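Local coordinates for protein vacuolar aminopeptidase 1 (Saccharomyces cerevisiae, PDB 5JGF) that removes N-terminal amino acids, preferably neutral or hydrophobic ones, from peptides in the yeast vacuole as a zinc-dependent dodecameric aminopeptidase of the M18 family, at residues D52-G55 with K60-T63; K77-E82 with S322-K327; I275-D280 with F459-R464; G307-L312 with A420-A425; V316-S321 with V329-V334. All coordinates share one frame; numbering follows the deposited sequence.

Overall arrangement
Four of the five contacts lie away from the zinc site; contact 4 is the exception, with the Ala308 side chain about 11 Å from a bound zinc ion. Helix 312-324 runs past much of the group: contacts 2 and 5 both use it, their centres about 8 Å apart, and Trp79 of contact 2 touches Val334 and Ser321 of contact 5. Contact 1 leans on the same helix, Ile54 reaching Ser320 and Ala323. Contact 3 stands about 20 Å from contacts 2 and 5, centre to centre, and is tied to contact 1 by a probable hydrogen bond from Lys60 NZ to Ala278 O. Contacts 4 and 5 both meet neighbouring subunits.

Contact 1: D52-G55 with K60-T63; sequences DSIG and KFYT
Ile54 lays its CG1 methylene over one face of the Phe61 ring, and this is where the contact is tight. The carbon stands 4.0 Å from the centroid of that ring, 17° off the normal, a CH-pi contact displaced a little toward the CE2-CZ side; the distance from Ile54 CG1 to Phe61 CZ is 3.9 Å. Two torsions make the meeting possible. In Ile54, CG1 sits opposite the carbonyl carbon (chi1 -63°), while Phe61, with chi1 at -41°, swings its ring out from the strand toward the loop. The backbones stay well apart, Ile54 CA and Phe61 CA being 8.7 Å from each other, so it is chiefly the Phe61 ring that spans the gap. The arrangement belongs to one margin of the large mixed sheet: strand 58-65 is hydrogen-bonded between strands 42-43 and 69-76, and the loop that links 42-43 to 58-65 folds back over Phe61. Ile54 also touches Ser320 and Ala323 of helix 312-324, so it is buried between sheet and helix. Ser53 marks the looser part. Its carbonyl, not its hydroxyl, comes near the ring, with Ser53 O 3.7 Å from Phe61 CE2 on an oblique line. That oxygen has a polar partner as well, accepting a hydrogen bond from Lys42 NZ. The Ser53 side chain remains 5.7 Å or more from strand 60-63, and the chain on both sides of the Ser53-Ile54 pair, at Asp52 and Gly55, is exposed.

Contact 2: K77-E82 with S322-K327; sequences KNWRAE and SAFTKK
The C-terminal end of helix 312-324 meets the loop joining two strands of the large mixed sheet, 69-76 and 86-91, and a single aromatic ring, Phe324, carries the helix side of the contact. Its CG lies anti to the backbone N (chi1 -180°), and the ring reaches the loop edge first. Two backbone carbonyls receive that edge. Lys77 O approaches Phe324 CZ at 3.3 Å, and Trp79 O stands 3.4 Å from Phe324 CE1. Both oxygens lie near the plane of the ring, where the weakly positive C-H rim faces them, so the approach is probably mildly favourable electrostatically. Beside the second carbonyl the two aromatic side chains touch, Phe324 CE1 being 3.9 Å from Trp79 CE3 and near the plane of the indole, at its edge. The indole itself is fixed by other partners: Trp79 NE1 donates to Gly84 O, and the ring packs edge-to-face with Phe289. Lys77 adds only its backbone, since its extended side chain leads off to the exposed side. Beyond Phe324 the helix gives way at Thr325, the first residue to leave helical angles. Its hydroxyl oxygen accepts from the backbone, with Lys327 N 3.1 Å from Thr325 OG1, which closes an ST turn. A helix end whose last aromatic abuts, edge first, the loop between two strands of the sheet belongs to the layered alpha/beta fold of this enzyme.

Contact 3: I275-D280 with F459-R464; sequences ICYAKD and FFKHWR
With CG anti to the backbone N (chi1 163°), Tyr277 sends its ring out from helix 261-278 toward helix 448-468, where Phe460, its CG set opposite the carbonyl carbon (chi1 -74°), turns its own ring aside and presents its CB to the tyrosine. That methylene sits over the centre of one face, 3.6 Å from the centroid of the Tyr277 ring and nearly along the ring normal, a CH-pi contact. The two rings themselves are slid apart and barely overlap: planes at 28°, centroids of Tyr277 and Phe460 5.5 Å from each other. Phe460 also brings its carbonyl to the phenol, with Phe460 O 3.6 Å from Tyr277 CE2. At the ring edge Lys461 CG lies 3.9 Å from Tyr277 CD2, and the extended lysine chain runs alongside the tyrosine in the opposite direction. Its ammonium, weakly bonded to Asn457, remains 5.7 Å from the carboxylate of Asp280, measured NZ to OD2, so any attraction there is long-range. Both helices lie against the large mixed sheet. Tyr277 and Phe460 both rest on Ser290 of strand 289-295, while one residue earlier Phe459 covers Ile339 and Leu341 of strand 339-347.

Contact 4: G307-L312 with A420-A425; sequences GAKGGL and ASQTGA
Around Lys309 the chain makes a short 3-10 turn, closed by Gly310 N to Gly307 O at 2.8 Å, and it faces the last turn of helix 416-423 with Lys309 CA 7.8 Å from Gln422 CA. The turn leads into helix 312-324, with Gly311 at its N-cap position, and it lies near the two-zinc centre of the M18 fold: the side chain of Ala308 is about 7 Å from those of the zinc ligand His91 and of Glu298 of the zinc-binding site. Gln422 makes the link. Extended beyond CG, it delivers its amide to the turn, and Gln422 NE2 donates to Ala308 O over 3.1 Å in a nearly straight bond (173° at the hydrogen). The acceptor lies in the amide plane, whereas the donor stands above the carbonyl plane, 35° out of it. A second acceptor, Glu314, also engages NE2 and should help fix the rotation of the amide. Gln422 OE1 rests against Lys309 CA at 3.2 Å and against CG of the same lysine. Past the helix end, Gly424 O reaches Arg305 of a neighbouring subunit. Lys309 bends at chi4 (-67°), bonds to Ser418, and closes a water bridge: its NZ donates to a water that in turn donates to Gln422 OE1 at 2.7 Å.

Contact 5: V316-S321 with V329-V334; sequences VVERSS and VDLHTV
Leu331 opens the short helix 331-336 and points its side chain at helix 312-324; these are two consecutive helices of the chain, joined by the short loop 325-330, that pack against each other. Starting from CB, the chain leaves with CG anti to the carbonyl carbon (chi1 -64°), which carries the fork over to the other helix, and CG then splits into two methyls with different tasks. CD1 lies 3.9 Å from Glu318 CB and almost as near the CG and CD of that residue. The two side chains cross at about a right angle, and the glutamate's polar end continues to His332 of a neighbouring subunit. CD2 dips the other way, standing 3.6 Å from Ser321 OG, with Val317 CG1 farther off at 4.3 Å. On one flank Val317 and Val334 meet tip to tip, CG1 to CG1 at 4.1 Å. Toward the connection Val329 packs its methyls on Ser321, CG1 to CB at 3.9 Å and CG2 on the serine's carbonyl oxygen. The start of the second helix is held by Asp330 in the N-cap position: its OD1 accepts weakly from the backbone N of Thr333 and, equally weakly, from that of His332, with His332 N 3.1 Å from Asp330 OD1.

Contact 1: D52-G55 with K60-T63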
# COMPACT_ATOMS: atom_id res chain seq x y z
N ASP D 52 -67.52 -21.44 -15.27
CA ASP D 52 -68.79 -21.54 -14.55
C ASP D 52 -68.84 -20.80 -13.22
O ASP D 52 -69.85 -20.85 -12.51
CB ASP D 52 -69.17 -23.01 -14.31
CG ASP D 52 -69.54 -23.73 -15.60
OD1 ASP D 52 -69.90 -23.06 -16.58
OD2 ASP D 52 -69.48 -24.98 -15.61
N SER D 53 -67.76 -20.12 -12.86
CA SER D 53 -67.71 -19.38 -11.60
C SER D 53 -67.94 -17.90 -11.83
O SER D 53 -68.42 -17.19 -10.94
CB SER D 53 -66.37 -19.60 -10.90
OG SER D 53 -66.24 -20.94 -10.47
N ILE D 54 -67.59 -17.43 -13.02
CA ILE D 54 -67.76 -16.03 -13.37
C ILE D 54 -68.77 -15.95 -14.51
O ILE D 54 -68.54 -16.49 -15.59
CB ILE D 54 -66.42 -15.41 -13.83
CG1 ILE D 54 -65.42 -15.44 -12.67
CG2 ILE D 54 -66.65 -13.98 -14.30
CD1 ILE D 54 -64.04 -14.93 -13.04
N GLY D 55 -69.90 -15.29 -14.26
CA GLY D 55 -70.92 -15.16 -15.29
C GLY D 55 -70.89 -13.79 -15.94
O GLY D 55 -70.01 -12.98 -15.66
N LYS D 60 -67.49 -9.66 -7.78
CA LYS D 60 -66.31 -9.42 -6.95
C LYS D 60 -65.67 -10.76 -6.60
O LYS D 60 -66.31 -11.62 -6.00
CB LYS D 60 -66.71 -8.67 -5.68
CG LYS D 60 -67.35 -7.32 -5.96
CD LYS D 60 -67.92 -6.70 -4.70
CE LYS D 60 -68.66 -5.40 -5.02
NZ LYS D 60 -69.38 -4.88 -3.83
N PHE D 61 -64.40 -10.93 -6.98
CA PHE D 61 -63.70 -12.18 -6.70
C PHE D 61 -62.25 -11.96 -6.29
O PHE D 61 -61.74 -10.84 -6.28
CB PHE D 61 -63.68 -13.07 -7.95
CG PHE D 61 -64.97 -13.10 -8.72
CD1 PHE D 61 -65.30 -12.08 -9.60
CD2 PHE D 61 -65.86 -14.17 -8.57
CE1 PHE D 61 -66.49 -12.11 -10.32
CE2 PHE D 61 -67.05 -14.21 -9.30
CZ PHE D 61 -67.37 -13.18 -10.17
N TYR D 62 -61.59 -13.06 -5.95
CA TYR D 62 -60.18 -13.04 -5.61
C TYR D 62 -59.67 -14.46 -5.66
O TYR D 62 -60.44 -15.41 -5.50
CB TYR D 62 -59.92 -12.41 -4.23
CG TYR D 62 -60.24 -13.28 -3.03
CD1 TYR D 62 -61.53 -13.35 -2.51
CD2 TYR D 62 -59.23 -14.00 -2.38
CE1 TYR D 62 -61.82 -14.11 -1.38
CE2 TYR D 62 -59.50 -14.76 -1.25
CZ TYR D 62 -60.80 -14.82 -0.76
OH TYR D 62 -61.06 -15.56 0.36
N THR D 63 -58.37 -14.61 -5.92
CA THR D 63 -57.77 -15.93 -5.96
C THR D 63 -56.41 -15.83 -5.27
O THR D 63 -55.90 -14.73 -5.05
CB THR D 63 -57.58 -16.43 -7.42
OG1 THR D 63 -57.15 -17.79 -7.40
CG2 THR D 63 -56.56 -15.58 -8.16

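Contact 2: K77-E82 with S322-K327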
# COMPACT_ATOMS: atom_id res chain seq x y z
N LYS D 77 -70.54 -5.88 -15.13
CA LYS D 77 -71.36 -6.55 -16.13
C LYS D 77 -71.23 -5.89 -17.50
O LYS D 77 -71.30 -6.55 -18.53
CB LYS D 77 -72.83 -6.54 -15.70
CG LYS D 77 -73.79 -7.10 -16.73
CD LYS D 77 -75.23 -7.00 -16.25
CE LYS D 77 -76.21 -7.45 -17.32
NZ LYS D 77 -77.63 -7.25 -16.89
N ASN D 78 -71.03 -4.57 -17.50
CA ASN D 78 -70.92 -3.82 -18.74
C ASN D 78 -69.50 -3.54 -19.19
O ASN D 78 -69.27 -2.71 -20.07
CB ASN D 78 -71.69 -2.51 -18.62
CG ASN D 78 -73.16 -2.74 -18.31
OD1 ASN D 78 -73.80 -3.57 -18.94
ND2 ASN D 78 -73.69 -1.99 -17.35
N TRP D 79 -68.53 -4.24 -18.61
CA TRP D 79 -67.14 -4.04 -18.99
C TRP D 79 -66.88 -4.52 -20.41
O TRP D 79 -67.48 -5.49 -20.87
CB TRP D 79 -66.21 -4.79 -18.03
CG TRP D 79 -64.75 -4.68 -18.42
CD1 TRP D 79 -63.94 -3.60 -18.27
CD2 TRP D 79 -63.96 -5.69 -19.07
NE1 TRP D 79 -62.69 -3.86 -18.78
CE2 TRP D 79 -62.67 -5.14 -19.28
CE3 TRP D 79 -64.21 -7.00 -19.49
CZ2 TRP D 79 -61.64 -5.86 -19.89
CZ3 TRP D 79 -63.18 -7.72 -20.10
CH2 TRP D 79 -61.91 -7.14 -20.30
N ARG D 80 -65.98 -3.83 -21.10
CA ARG D 80 -65.58 -4.21 -22.45
C ARG D 80 -64.09 -3.91 -22.57
O ARG D 80 -63.57 -3.05 -21.85
CB ARG D 80 -66.39 -3.43 -23.51
CG ARG D 80 -66.32 -1.93 -23.41
CD ARG D 80 -67.45 -1.29 -24.22
NE ARG D 80 -67.48 0.16 -24.08
CZ ARG D 80 -66.76 1.01 -24.80
NH1 ARG D 80 -65.94 0.55 -25.74
NH2 ARG D 80 -66.86 2.31 -24.59
N ALA D 81 -63.41 -4.62 -23.45
CA ALA D 81 -61.97 -4.49 -23.66
C ALA D 81 -61.44 -3.06 -23.69
O ALA D 81 -60.41 -2.76 -23.07
CB ALA D 81 -61.57 -5.21 -24.93
N GLU D 82 -62.12 -2.18 -24.41
CA GLU D 82 -61.69 -0.80 -24.53
C GLU D 82 -61.64 -0.04 -23.20
O GLU D 82 -60.98 1.00 -23.10
CB GLU D 82 -62.59 -0.06 -25.53
CG GLU D 82 -62.55 -0.66 -26.94
CD GLU D 82 -63.33 -1.96 -27.08
OE1 GLU D 82 -63.12 -2.66 -28.10
OE2 GLU D 82 -64.17 -2.29 -26.21
N SER D 322 -62.34 -14.38 -20.37
CA SER D 322 -62.76 -15.56 -21.11
C SER D 322 -64.07 -16.12 -20.57
O SER D 322 -64.97 -16.47 -21.33
CB SER D 322 -61.69 -16.65 -21.07
OG SER D 322 -60.57 -16.30 -21.87
N ALA D 323 -64.19 -16.21 -19.25
CA ALA D 323 -65.39 -16.74 -18.62
C ALA D 323 -66.54 -15.74 -18.68
O ALA D 323 -67.71 -16.11 -18.77
CB ALA D 323 -65.09 -17.10 -17.17
N PHE D 324 -66.19 -14.46 -18.62
CA PHE D 324 -67.13 -13.35 -18.64
C PHE D 324 -68.13 -13.32 -19.79
O PHE D 324 -69.33 -13.16 -19.57
CB PHE D 324 -66.33 -12.04 -18.64
CG PHE D 324 -67.17 -10.80 -18.65
CD1 PHE D 324 -66.99 -9.84 -19.64
CD2 PHE D 324 -68.10 -10.57 -17.65
CE1 PHE D 324 -67.72 -8.66 -19.62
CE2 PHE D 324 -68.83 -9.39 -17.62
CZ PHE D 324 -68.64 -8.43 -18.60
N THR D 325 -67.64 -13.47 -21.01
CA THR D 325 -68.49 -13.41 -22.19
C THR D 325 -68.19 -14.50 -23.20
O THR D 325 -67.11 -15.09 -23.19
CB THR D 325 -68.34 -12.04 -22.88
OG1 THR D 325 -69.11 -12.03 -24.10
CG2 THR D 325 -66.87 -11.77 -23.20
N LYS D 326 -69.14 -14.77 -24.09
CA LYS D 326 -68.98 -15.78 -25.12
C LYS D 326 -68.19 -15.20 -26.29
O LYS D 326 -67.58 -15.93 -27.07
CB LYS D 326 -70.34 -16.27 -25.60
N LYS D 327 -68.20 -13.88 -26.40
CA LYS D 327 -67.48 -13.19 -27.47
C LYS D 327 -66.00 -13.12 -27.14
O LYS D 327 -65.61 -13.01 -25.98
CB LYS D 327 -68.05 -11.79 -27.65

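Contact 3: I275-D280 with F459-R464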
# COMPACT_ATOMS: atom_id res chain seq x y z
N ILE D 275 -61.49 -2.08 -0.99
CA ILE D 275 -62.67 -2.47 -0.22
C ILE D 275 -63.62 -1.30 -0.03
O ILE D 275 -64.84 -1.45 -0.20
CB ILE D 275 -62.26 -3.07 1.16
CG1 ILE D 275 -62.21 -4.59 1.06
CG2 ILE D 275 -63.24 -2.66 2.24
CD1 ILE D 275 -61.32 -5.12 -0.03
N CYS D 276 -63.08 -0.13 0.31
CA CYS D 276 -63.91 1.06 0.50
C CYS D 276 -64.60 1.40 -0.81
O CYS D 276 -65.77 1.78 -0.83
CB CYS D 276 -63.05 2.25 0.94
SG CYS D 276 -62.41 2.13 2.62
N TYR D 277 -63.86 1.27 -1.91
CA TYR D 277 -64.38 1.56 -3.23
C TYR D 277 -65.45 0.55 -3.63
O TYR D 277 -66.50 0.92 -4.16
CB TYR D 277 -63.23 1.55 -4.24
CG TYR D 277 -63.65 1.44 -5.69
CD1 TYR D 277 -63.55 0.23 -6.38
CD2 TYR D 277 -64.15 2.55 -6.38
CE1 TYR D 277 -63.93 0.12 -7.71
CE2 TYR D 277 -64.54 2.45 -7.71
CZ TYR D 277 -64.42 1.24 -8.37
OH TYR D 277 -64.81 1.13 -9.69
N ALA D 278 -65.18 -0.72 -3.36
CA ALA D 278 -66.09 -1.81 -3.70
C ALA D 278 -67.46 -1.67 -3.02
O ALA D 278 -68.47 -2.12 -3.56
CB ALA D 278 -65.47 -3.14 -3.32
N LYS D 279 -67.47 -1.05 -1.85
CA LYS D 279 -68.70 -0.86 -1.09
C LYS D 279 -69.78 -0.13 -1.88
O LYS D 279 -70.97 -0.40 -1.70
CB LYS D 279 -68.41 -0.11 0.21
N ASP D 280 -69.37 0.79 -2.74
CA ASP D 280 -70.34 1.55 -3.52
C ASP D 280 -70.42 1.12 -4.98
O ASP D 280 -71.06 1.79 -5.79
CB ASP D 280 -70.02 3.04 -3.46
CG ASP D 280 -70.14 3.60 -2.07
OD1 ASP D 280 -71.06 3.17 -1.34
OD2 ASP D 280 -69.33 4.47 -1.70
N PHE D 459 -58.08 6.82 -7.14
CA PHE D 459 -57.63 6.19 -8.37
C PHE D 459 -58.71 5.28 -8.95
O PHE D 459 -59.05 5.38 -10.13
CB PHE D 459 -56.37 5.36 -8.12
CG PHE D 459 -56.02 4.43 -9.25
CD1 PHE D 459 -55.49 4.93 -10.44
CD2 PHE D 459 -56.24 3.06 -9.14
CE1 PHE D 459 -55.18 4.07 -11.50
CE2 PHE D 459 -55.94 2.20 -10.19
CZ PHE D 459 -55.41 2.70 -11.37
N PHE D 460 -59.25 4.39 -8.12
CA PHE D 460 -60.28 3.47 -8.60
C PHE D 460 -61.53 4.22 -9.07
O PHE D 460 -62.15 3.84 -10.06
CB PHE D 460 -60.65 2.45 -7.52
CG PHE D 460 -59.60 1.39 -7.31
CD1 PHE D 460 -59.15 0.63 -8.39
CD2 PHE D 460 -59.07 1.15 -6.05
CE1 PHE D 460 -58.19 -0.36 -8.21
CE2 PHE D 460 -58.11 0.16 -5.86
CZ PHE D 460 -57.67 -0.60 -6.94
N LYS D 461 -61.88 5.28 -8.36
CA LYS D 461 -63.06 6.06 -8.72
C LYS D 461 -62.91 6.86 -10.01
O LYS D 461 -63.82 6.88 -10.84
CB LYS D 461 -63.42 7.03 -7.60
CG LYS D 461 -64.01 6.42 -6.36
CD LYS D 461 -64.25 7.51 -5.32
CE LYS D 461 -64.95 6.97 -4.09
NZ LYS D 461 -65.08 8.02 -3.04
N HIS D 462 -61.76 7.51 -10.19
CA HIS D 462 -61.58 8.38 -11.34
C HIS D 462 -60.53 8.11 -12.41
O HIS D 462 -60.43 8.88 -13.36
CB HIS D 462 -61.37 9.81 -10.82
CG HIS D 462 -62.34 10.21 -9.74
ND1 HIS D 462 -61.93 10.59 -8.49
CD2 HIS D 462 -63.69 10.28 -9.74
CE1 HIS D 462 -62.99 10.88 -7.75
NE2 HIS D 462 -64.07 10.70 -8.49
N TRP D 463 -59.74 7.05 -12.30
CA TRP D 463 -58.71 6.83 -13.31
C TRP D 463 -59.24 6.69 -14.74
O TRP D 463 -58.65 7.21 -15.68
CB TRP D 463 -57.85 5.60 -12.98
CG TRP D 463 -58.44 4.29 -13.41
CD1 TRP D 463 -59.28 3.49 -12.69
CD2 TRP D 463 -58.28 3.66 -14.68
NE1 TRP D 463 -59.64 2.40 -13.43
CE2 TRP D 463 -59.05 2.48 -14.66
CE3 TRP D 463 -57.56 3.98 -15.84
CZ2 TRP D 463 -59.11 1.61 -15.76
CZ3 TRP D 463 -57.62 3.12 -16.93
CH2 TRP D 463 -58.40 1.94 -16.88
N ARG D 464 -60.35 5.98 -14.90
CA ARG D 464 -60.91 5.78 -16.24
C ARG D 464 -61.30 7.12 -16.87
O ARG D 464 -60.96 7.39 -18.03
CB ARG D 464 -62.13 4.85 -16.18
CG ARG D 464 -62.70 4.44 -17.54
CD ARG D 464 -61.68 3.70 -18.40
NE ARG D 464 -60.91 4.62 -19.25
CZ ARG D 464 -59.89 4.25 -20.03
NH1 ARG D 464 -59.49 2.99 -20.08
NH2 ARG D 464 -59.28 5.16 -20.78

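Contact 4: G307-L312 with A420-A425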
# COMPACT_ATOMS: atom_id res chain seq x y z
N GLY D 307 -44.26 -14.45 -7.77
CA GLY D 307 -43.76 -13.09 -7.86
C GLY D 307 -44.38 -12.40 -9.06
O GLY D 307 -45.11 -13.03 -9.83
N ALA D 308 -44.09 -11.12 -9.25
CA ALA D 308 -44.66 -10.36 -10.37
C ALA D 308 -44.41 -11.00 -11.73
O ALA D 308 -45.27 -10.94 -12.60
CB ALA D 308 -44.12 -8.93 -10.37
N LYS D 309 -43.25 -11.62 -11.91
CA LYS D 309 -42.94 -12.24 -13.19
C LYS D 309 -43.72 -13.54 -13.40
O LYS D 309 -43.73 -14.08 -14.51
CB LYS D 309 -41.43 -12.50 -13.30
CG LYS D 309 -40.59 -11.21 -13.28
CD LYS D 309 -39.10 -11.51 -13.33
CE LYS D 309 -38.26 -10.23 -13.21
NZ LYS D 309 -38.43 -9.32 -14.39
N GLY D 310 -44.38 -14.01 -12.35
CA GLY D 310 -45.18 -15.23 -12.42
C GLY D 310 -46.51 -15.02 -13.13
O GLY D 310 -47.23 -15.98 -13.42
N GLY D 311 -46.84 -13.76 -13.39
CA GLY D 311 -48.05 -13.41 -14.12
C GLY D 311 -49.45 -13.67 -13.58
O GLY D 311 -50.36 -13.90 -14.38
N LEU D 312 -49.65 -13.61 -12.27
CA LEU D 312 -51.00 -13.84 -11.75
C LEU D 312 -51.98 -12.78 -12.26
O LEU D 312 -53.14 -13.08 -12.54
CB LEU D 312 -50.99 -13.84 -10.22
CG LEU D 312 -52.37 -14.07 -9.57
CD1 LEU D 312 -52.94 -15.42 -10.03
CD2 LEU D 312 -52.25 -14.02 -8.05
N ALA D 420 -45.19 -3.69 -16.58
CA ALA D 420 -45.36 -2.91 -17.80
C ALA D 420 -44.96 -3.70 -19.04
O ALA D 420 -45.66 -3.69 -20.06
CB ALA D 420 -44.56 -1.62 -17.71
N SER D 421 -43.82 -4.38 -18.96
CA SER D 421 -43.31 -5.17 -20.07
C SER D 421 -44.17 -6.39 -20.36
O SER D 421 -44.43 -6.72 -21.52
CB SER D 421 -41.88 -5.62 -19.79
OG SER D 421 -41.03 -4.50 -19.56
N GLN D 422 -44.61 -7.05 -19.30
CA GLN D 422 -45.42 -8.25 -19.43
C GLN D 422 -46.81 -7.98 -20.00
O GLN D 422 -47.33 -8.78 -20.78
CB GLN D 422 -45.53 -8.94 -18.06
CG GLN D 422 -44.18 -9.47 -17.57
CD GLN D 422 -44.16 -9.88 -16.11
OE1 GLN D 422 -43.10 -10.11 -15.53
NE2 GLN D 422 -45.34 -9.98 -15.50
N THR D 423 -47.41 -6.86 -19.61
CA THR D 423 -48.75 -6.52 -20.09
C THR D 423 -48.76 -5.59 -21.29
O THR D 423 -49.64 -5.69 -22.16
CB THR D 423 -49.58 -5.84 -18.98
OG1 THR D 423 -48.96 -4.61 -18.61
CG2 THR D 423 -49.69 -6.75 -17.75
N GLY D 424 -47.79 -4.68 -21.35
CA GLY D 424 -47.74 -3.72 -22.43
C GLY D 424 -48.54 -2.48 -22.03
O GLY D 424 -48.71 -1.55 -22.82
N ALA D 425 -49.02 -2.48 -20.79
CA ALA D 425 -49.82 -1.37 -20.27
C ALA D 425 -48.98 -0.29 -19.61
O ALA D 425 -47.97 -0.58 -18.97
CB ALA D 425 -50.85 -1.90 -19.27
O HOH W 1 -40.62 -9.54 -16.51

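Contact 5: V316-S321 with V329-V334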
# COMPACT_ATOMS: atom_id res chain seq x y z
N VAL D 316 -55.40 -13.61 -14.24
CA VAL D 316 -56.71 -13.19 -13.75
C VAL D 316 -57.50 -12.48 -14.85
O VAL D 316 -58.68 -12.78 -15.06
CB VAL D 316 -56.57 -12.24 -12.54
CG1 VAL D 316 -57.90 -11.55 -12.24
CG2 VAL D 316 -56.10 -13.02 -11.32
N VAL D 317 -56.86 -11.55 -15.54
CA VAL D 317 -57.53 -10.81 -16.60
C VAL D 317 -57.91 -11.70 -17.79
O VAL D 317 -59.00 -11.55 -18.35
CB VAL D 317 -56.67 -9.63 -17.10
CG1 VAL D 317 -57.32 -8.96 -18.29
CG2 VAL D 317 -56.50 -8.62 -15.97
N GLU D 318 -57.04 -12.64 -18.16
CA GLU D 318 -57.35 -13.52 -19.28
C GLU D 318 -58.46 -14.51 -18.92
O GLU D 318 -59.42 -14.67 -19.67
CB GLU D 318 -56.11 -14.29 -19.74
CG GLU D 318 -56.42 -15.43 -20.72
CD GLU D 318 -55.21 -15.92 -21.48
OE1 GLU D 318 -54.08 -15.86 -20.94
OE2 GLU D 318 -55.38 -16.38 -22.63
N ARG D 319 -58.33 -15.16 -17.76
CA ARG D 319 -59.33 -16.13 -17.32
C ARG D 319 -60.69 -15.48 -17.11
O ARG D 319 -61.72 -16.05 -17.48
CB ARG D 319 -58.88 -16.80 -16.02
CG ARG D 319 -57.56 -17.55 -16.14
CD ARG D 319 -57.11 -18.15 -14.81
NE ARG D 319 -57.98 -19.23 -14.37
CZ ARG D 319 -57.60 -20.23 -13.58
NH1 ARG D 319 -56.34 -20.29 -13.15
NH2 ARG D 319 -58.46 -21.17 -13.23
N SER D 320 -60.69 -14.30 -16.51
CA SER D 320 -61.92 -13.57 -16.23
C SER D 320 -62.62 -13.15 -17.51
O SER D 320 -63.82 -13.39 -17.68
CB SER D 320 -61.61 -12.33 -15.38
OG SER D 320 -61.18 -12.72 -14.09
N SER D 321 -61.88 -12.51 -18.41
CA SER D 321 -62.44 -12.05 -19.67
C SER D 321 -62.96 -13.22 -20.51
O SER D 321 -63.93 -13.06 -21.26
CB SER D 321 -61.40 -11.25 -20.46
OG SER D 321 -60.26 -12.02 -20.77
N VAL D 329 -62.33 -11.77 -26.50
CA VAL D 329 -61.83 -10.52 -25.94
C VAL D 329 -60.39 -10.32 -26.38
O VAL D 329 -59.55 -11.20 -26.22
CB VAL D 329 -61.90 -10.54 -24.39
CG1 VAL D 329 -61.25 -9.27 -23.83
CG2 VAL D 329 -63.34 -10.63 -23.94
N ASP D 330 -60.12 -9.15 -26.95
CA ASP D 330 -58.79 -8.81 -27.43
C ASP D 330 -57.96 -8.27 -26.26
O ASP D 330 -58.07 -7.10 -25.90
CB ASP D 330 -58.90 -7.74 -28.53
CG ASP D 330 -57.56 -7.30 -29.08
OD1 ASP D 330 -56.52 -7.89 -28.70
OD2 ASP D 330 -57.54 -6.36 -29.89
N LEU D 331 -57.14 -9.14 -25.67
CA LEU D 331 -56.32 -8.77 -24.52
C LEU D 331 -55.31 -7.65 -24.82
O LEU D 331 -54.90 -6.93 -23.92
CB LEU D 331 -55.58 -10.00 -23.99
CG LEU D 331 -56.48 -11.11 -23.44
CD1 LEU D 331 -55.64 -12.33 -23.09
CD2 LEU D 331 -57.23 -10.60 -22.22
N HIS D 332 -54.91 -7.52 -26.08
CA HIS D 332 -53.97 -6.47 -26.44
C HIS D 332 -54.68 -5.13 -26.33
O HIS D 332 -54.10 -4.14 -25.90
CB HIS D 332 -53.45 -6.69 -27.86
CG HIS D 332 -52.60 -7.92 -28.00
ND1 HIS D 332 -51.37 -8.04 -27.39
CD2 HIS D 332 -52.81 -9.09 -28.64
CE1 HIS D 332 -50.86 -9.23 -27.65
NE2 HIS D 332 -51.72 -9.89 -28.41
N THR D 333 -55.95 -5.11 -26.72
CA THR D 333 -56.74 -3.89 -26.63
C THR D 333 -56.99 -3.57 -25.16
O THR D 333 -56.97 -2.41 -24.76
CB THR D 333 -58.09 -4.05 -27.36
OG1 THR D 333 -57.86 -4.12 -28.77
CG2 THR D 333 -59.01 -2.87 -27.05
N VAL D 334 -57.21 -4.61 -24.36
CA VAL D 334 -57.46 -4.45 -22.93
C VAL D 334 -56.29 -3.73 -22.26
O VAL D 334 -56.46 -2.70 -21.62
CB VAL D 334 -57.66 -5.81 -22.24
CG1 VAL D 334 -57.72 -5.63 -20.72
CG2 VAL D 334 -58.95 -6.47 -22.75